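PDB 3FCP: L-Ala-D/L-Glu epimerase, a muconate lactonizing enzyme from Klebsiella pneumoniae subsp. pneumoniae MGH 78578, which belongs to the enolase superfamily, pairing a capping domain with a TIM-like barrel domain that binds a magnesium ion. Local coordinates for residues A263-A276 and A291-E305. Residues are numbered along the deposited sequence; the frame is centred on the assembly and turned at random.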
loop_
_atom_site.group_PDB
_atom_site.type_symbol
_atom_site.label_atom_id
_atom_site.label_comp_id
_atom_site.label_asym_id
_atom_site.label_seq_id
_atom_site.Cartn_x
_atom_site.Cartn_y
_atom_site.Cartn_z
ATOM N N ALA A 263 1.034 10.590 12.157
ATOM C CA ALA A 263 0.328 9.418 12.666
ATOM C C ALA A 263 -0.255 8.577 11.515
ATOM O O ALA A 263 -0.124 7.353 11.487
ATOM C CB ALA A 263 -0.789 9.865 13.619
ATOM N N GLN A 264 -0.889 9.252 10.564
ATOM C CA GLN A 264 -1.502 8.592 9.415
ATOM C C GLN A 264 -0.430 7.844 8.618
ATOM O O GLN A 264 -0.677 6.779 8.056
ATOM C CB GLN A 264 -2.197 9.659 8.546
ATOM C CG GLN A 264 -2.883 9.154 7.285
ATOM C CD GLN A 264 -1.907 8.782 6.188
ATOM O OE1 GLN A 264 -1.079 9.590 5.778
ATOM N NE2 GLN A 264 -2.002 7.549 5.708
ATOM N N GLN A 265 0.770 8.408 8.604
ATOM C CA GLN A 265 1.896 7.829 7.889
ATOM C C GLN A 265 2.384 6.537 8.549
ATOM O O GLN A 265 3.128 5.768 7.941
ATOM C CB GLN A 265 3.025 8.849 7.837
ATOM C CG GLN A 265 3.967 8.697 6.666
ATOM C CD GLN A 265 4.956 9.844 6.596
ATOM O OE1 GLN A 265 4.577 11.013 6.753
ATOM N NE2 GLN A 265 6.228 9.524 6.357
ATOM N N GLY A 266 1.971 6.309 9.796
ATOM C CA GLY A 266 2.367 5.098 10.493
ATOM C C GLY A 266 3.309 5.277 11.674
ATOM O O GLY A 266 3.770 4.294 12.257
ATOM N N PHE A 267 3.605 6.519 12.037
ATOM C CA PHE A 267 4.502 6.771 13.161
ATOM C C PHE A 267 3.903 6.273 14.471
ATOM O O PHE A 267 2.729 6.491 14.754
ATOM C CB PHE A 267 4.788 8.270 13.312
ATOM C CG PHE A 267 5.602 8.606 14.536
ATOM C CD1 PHE A 267 6.982 8.451 14.534
ATOM C CD2 PHE A 267 4.981 9.047 15.699
ATOM C CE1 PHE A 267 7.740 8.733 15.676
ATOM C CE2 PHE A 267 5.722 9.331 16.847
ATOM C CZ PHE A 267 7.108 9.173 16.836
ATOM N N THR A 268 4.715 5.599 15.271
ATOM C CA THR A 268 4.255 5.122 16.563
ATOM C C THR A 268 5.303 5.525 17.595
ATOM O O THR A 268 6.505 5.359 17.377
ATOM C CB THR A 268 4.037 3.588 16.576
ATOM O OG1 THR A 268 3.557 3.190 17.870
ATOM C CG2 THR A 268 5.327 2.847 16.261
ATOM N N GLY A 269 4.830 6.084 18.701
ATOM C CA GLY A 269 5.708 6.541 19.761
ATOM C C GLY A 269 5.035 7.694 20.486
ATOM O O GLY A 269 3.872 7.589 20.873
ATOM N N ALA A 270 5.747 8.803 20.649
ATOM C CA ALA A 270 5.186 9.955 21.343
ATOM C C ALA A 270 5.522 11.275 20.666
ATOM O O ALA A 270 6.429 11.345 19.827
ATOM C CB ALA A 270 5.679 9.974 22.796
ATOM N N TYR A 271 4.771 12.314 21.028
ATOM C CA TYR A 271 4.987 13.657 20.500
ATOM C C TYR A 271 5.449 14.614 21.600
ATOM O O TYR A 271 4.928 14.601 22.726
ATOM C CB TYR A 271 3.703 14.248 19.895
ATOM C CG TYR A 271 3.213 13.640 18.598
ATOM C CD1 TYR A 271 4.041 12.838 17.808
ATOM C CD2 TYR A 271 1.928 13.925 18.126
ATOM C CE1 TYR A 271 3.606 12.342 16.586
ATOM C CE2 TYR A 271 1.483 13.434 16.901
ATOM C CZ TYR A 271 2.328 12.644 16.137
ATOM O OH TYR A 271 1.893 12.152 14.932
ATOM N N ALA A 272 6.428 15.448 21.267
ATOM C CA ALA A 272 6.926 16.448 22.205
ATOM C C ALA A 272 6.061 17.690 22.015
ATOM O O ALA A 272 6.319 18.495 21.124
ATOM C CB ALA A 272 8.395 16.783 21.909
ATOM N N LEU A 273 5.026 17.835 22.835
ATOM C CA LEU A 273 4.148 18.999 22.744
ATOM C C LEU A 273 4.901 20.243 23.227
ATOM O O LEU A 273 5.614 20.192 24.231
ATOM C CB LEU A 273 2.904 18.806 23.621
ATOM C CG LEU A 273 2.055 17.545 23.450
ATOM C CD1 LEU A 273 0.961 17.511 24.516
ATOM C CD2 LEU A 273 1.448 17.527 22.056
ATOM N N LYS A 274 4.762 21.348 22.499
ATOM C CA LYS A 274 5.391 22.612 22.887
ATOM C C LYS A 274 4.443 23.734 22.490
ATOM O O LYS A 274 4.002 23.797 21.345
ATOM C CB LYS A 274 6.746 22.795 22.187
ATOM C CG LYS A 274 7.810 21.774 22.614
ATOM C CD LYS A 274 9.169 22.083 22.011
ATOM C CE LYS A 274 10.216 21.047 22.452
ATOM N NZ LYS A 274 11.553 21.366 21.906
ATOM N N ILE A 275 4.126 24.626 23.425
ATOM C CA ILE A 275 3.197 25.697 23.088
ATOM C C ILE A 275 3.730 26.591 21.973
ATOM O O ILE A 275 2.953 27.059 21.131
ATOM C CB ILE A 275 2.804 26.553 24.337
ATOM C CG1 ILE A 275 4.003 27.327 24.882
ATOM C CG2 ILE A 275 2.225 25.647 25.421
ATOM C CD1 ILE A 275 3.624 28.262 26.050
ATOM N N ALA A 276 5.049 26.795 21.941
ATOM C CA ALA A 276 5.677 27.639 20.918
ATOM C C ALA A 276 5.495 27.098 19.500
ATOM O O ALA A 276 5.327 27.869 18.551
ATOM C CB ALA A 276 7.176 27.812 21.214
ATOM N N ALA A 291 -3.074 13.285 18.828
ATOM C CA ALA A 291 -2.158 12.251 19.295
ATOM C C ALA A 291 -2.918 11.186 20.070
ATOM O O ALA A 291 -2.737 9.992 19.828
ATOM C CB ALA A 291 -1.070 12.868 20.167
ATOM N N GLN A 292 -3.780 11.613 20.991
ATOM C CA GLN A 292 -4.549 10.656 21.780
ATOM C C GLN A 292 -5.458 9.791 20.917
ATOM O O GLN A 292 -5.573 8.586 21.133
ATOM C CB GLN A 292 -5.384 11.375 22.827
ATOM C CG GLN A 292 -4.566 12.096 23.872
ATOM C CD GLN A 292 -5.438 12.713 24.934
ATOM O OE1 GLN A 292 -6.361 13.465 24.625
ATOM N NE2 GLN A 292 -5.158 12.396 26.195
ATOM N N ALA A 293 -6.109 10.402 19.935
ATOM C CA ALA A 293 -6.998 9.645 19.064
ATOM C C ALA A 293 -6.221 8.595 18.275
ATOM O O ALA A 293 -6.736 7.513 17.995
ATOM C CB ALA A 293 -7.722 10.591 18.105
ATOM N N ALA A 294 -4.977 8.910 17.922
ATOM C CA ALA A 294 -4.140 7.997 17.146
ATOM C C ALA A 294 -3.317 6.999 17.971
ATOM O O ALA A 294 -2.585 6.189 17.399
ATOM C CB ALA A 294 -3.204 8.801 16.251
ATOM N N GLY A 295 -3.417 7.063 19.298
ATOM C CA GLY A 295 -2.655 6.148 20.141
ATOM C C GLY A 295 -1.202 6.562 20.355
ATOM O O GLY A 295 -0.355 5.736 20.707
ATOM N N ILE A 296 -0.913 7.841 20.140
ATOM C CA ILE A 296 0.436 8.383 20.307
ATOM C C ILE A 296 0.575 9.042 21.686
ATOM O O ILE A 296 -0.280 9.830 22.099
ATOM C CB ILE A 296 0.732 9.388 19.164
ATOM C CG1 ILE A 296 0.948 8.603 17.857
ATOM C CG2 ILE A 296 1.939 10.277 19.502
ATOM C CD1 ILE A 296 0.881 9.451 16.610
ATOM N N GLY A 297 1.647 8.689 22.400
ATOM C CA GLY A 297 1.890 9.223 23.734
ATOM C C GLY A 297 2.242 10.703 23.786
ATOM O O GLY A 297 2.612 11.300 22.768
ATOM N N LEU A 298 2.158 11.285 24.981
ATOM C CA LEU A 298 2.420 12.709 25.169
ATOM C C LEU A 298 3.594 13.038 26.090
ATOM O O LEU A 298 3.865 12.324 27.062
ATOM C CB LEU A 298 1.149 13.394 25.693
ATOM C CG LEU A 298 -0.139 13.147 24.893
ATOM C CD1 LEU A 298 -1.322 13.837 25.579
ATOM C CD2 LEU A 298 0.024 13.663 23.478
ATOM N N TYR A 299 4.258 14.150 25.781
ATOM C CA TYR A 299 5.418 14.657 26.519
ATOM C C TYR A 299 5.322 16.189 26.556
ATOM O O TYR A 299 5.013 16.819 25.536
ATOM C CB TYR A 299 6.707 14.240 25.795
ATOM C CG TYR A 299 8.014 14.745 26.383
ATOM C CD1 TYR A 299 8.490 14.267 27.609
ATOM C CD2 TYR A 299 8.834 15.614 25.654
ATOM C CE1 TYR A 299 9.753 14.630 28.082
ATOM C CE2 TYR A 299 10.097 15.982 26.117
ATOM C CZ TYR A 299 10.551 15.477 27.326
ATOM O OH TYR A 299 11.830 15.769 27.740
ATOM N N GLY A 300 5.582 16.777 27.724
ATOM C CA GLY A 300 5.532 18.228 27.873
ATOM C C GLY A 300 6.865 18.871 27.525
ATOM O O GLY A 300 7.775 18.925 28.359
ATOM N N GLY A 301 6.979 19.374 26.298
ATOM C CA GLY A 301 8.228 19.963 25.846
ATOM C C GLY A 301 8.461 21.434 26.129
ATOM O O GLY A 301 7.534 22.167 26.476
ATOM N N THR A 302 9.710 21.866 25.953
ATOM C CA THR A 302 10.100 23.256 26.201
ATOM C C THR A 302 11.046 23.801 25.151
ATOM O O THR A 302 11.684 23.044 24.415
ATOM C CB THR A 302 10.838 23.411 27.568
ATOM O OG1 THR A 302 10.914 24.796 27.929
ATOM C CG2 THR A 302 12.259 22.837 27.483
ATOM N N MET A 303 11.121 25.128 25.095
ATOM C CA MET A 303 12.038 25.833 24.212
ATOM C C MET A 303 12.962 26.597 25.172
ATOM O O MET A 303 13.622 27.575 24.805
ATOM C CB MET A 303 11.284 26.800 23.294
ATOM C CG MET A 303 10.510 26.134 22.143
ATOM S SD MET A 303 11.470 25.056 21.038
ATOM C CE MET A 303 12.670 26.148 20.432
ATOM N N LEU A 304 13.003 26.102 26.408
ATOM C CA LEU A 304 13.792 26.679 27.496
ATOM C C LEU A 304 13.263 28.062 27.884
ATOM O O LEU A 304 14.021 29.018 28.035
ATOM C CB LEU A 304 15.282 26.748 27.123
ATOM C CG LEU A 304 15.971 25.388 26.927
ATOM C CD1 LEU A 304 17.467 25.582 26.672
ATOM C CD2 LEU A 304 15.765 24.532 28.159
ATOM N N GLU A 305 11.944 28.150 28.033
ATOM C CA GLU A 305 11.282 29.387 28.424
ATOM C C GLU A 305 11.620 29.741 29.868
ATOM O O GLU A 305 12.016 28.875 30.652
ATOM C CB GLU A 305 9.753 29.231 28.348
ATOM C CG GLU A 305 9.128 29.145 26.962
ATOM C CD GLU A 305 9.206 27.766 26.331
ATOM O OE1 GLU A 305 9.587 26.789 27.016
ATOM O OE2 GLU A 305 8.869 27.662 25.136
HETATM O O HOH W 1 0.105 5.389 16.580
HETATM O O HOH W 2 1.843 5.144 18.895
HETATM O O HOH W 3 5.989 24.244 25.796
HETATM O O HOH W 4 7.173 25.987 23.902
#
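Gly269 O accepts from Gly297 N at 2.9 Å, starting the backbone hydrogen bonds that join parallel strands 270-273 and 297-300 and their flanking residues. Tyr271 and Leu273 continue the pairing, and Gly301 N closes on Leu273 O at 2.6 Å. Apolar packing centres on Ile296. Its CG2 sits over the middle of one face of the Tyr271 ring, 3.7 Å from the centroid, a CH-pi contact, while CD1 rests against the phenol's hydroxyl end (3.5 Å from Tyr271 CZ) and packs tightly on Ala263 CB. Tyr271 OH is hydrogen-bonded to Gly259 O. On the sheet face of Ala272, that residue's CB meets the Tyr299 ring edge in plane, CD2 lying 3.9 Å away. Polar contacts gather beyond the strand ends. Lys274, fully extended past CG, runs over Gly301, where there is no side chain to obstruct it, and its NZ makes a weak bond to Thr302 O; its stronger partner is Asp250, a ligand of the magnesium ion. Glu305 OE1 accepts from Thr302 OG1 (2.6 Å) and Met303 N; Thr302 OG1 also accepts from Leu304 N, an ST turn. Neighbouring parallel strands linked through helix 283-294 form a beta-alpha-beta crossover, the repeating element of the TIM-like barrel.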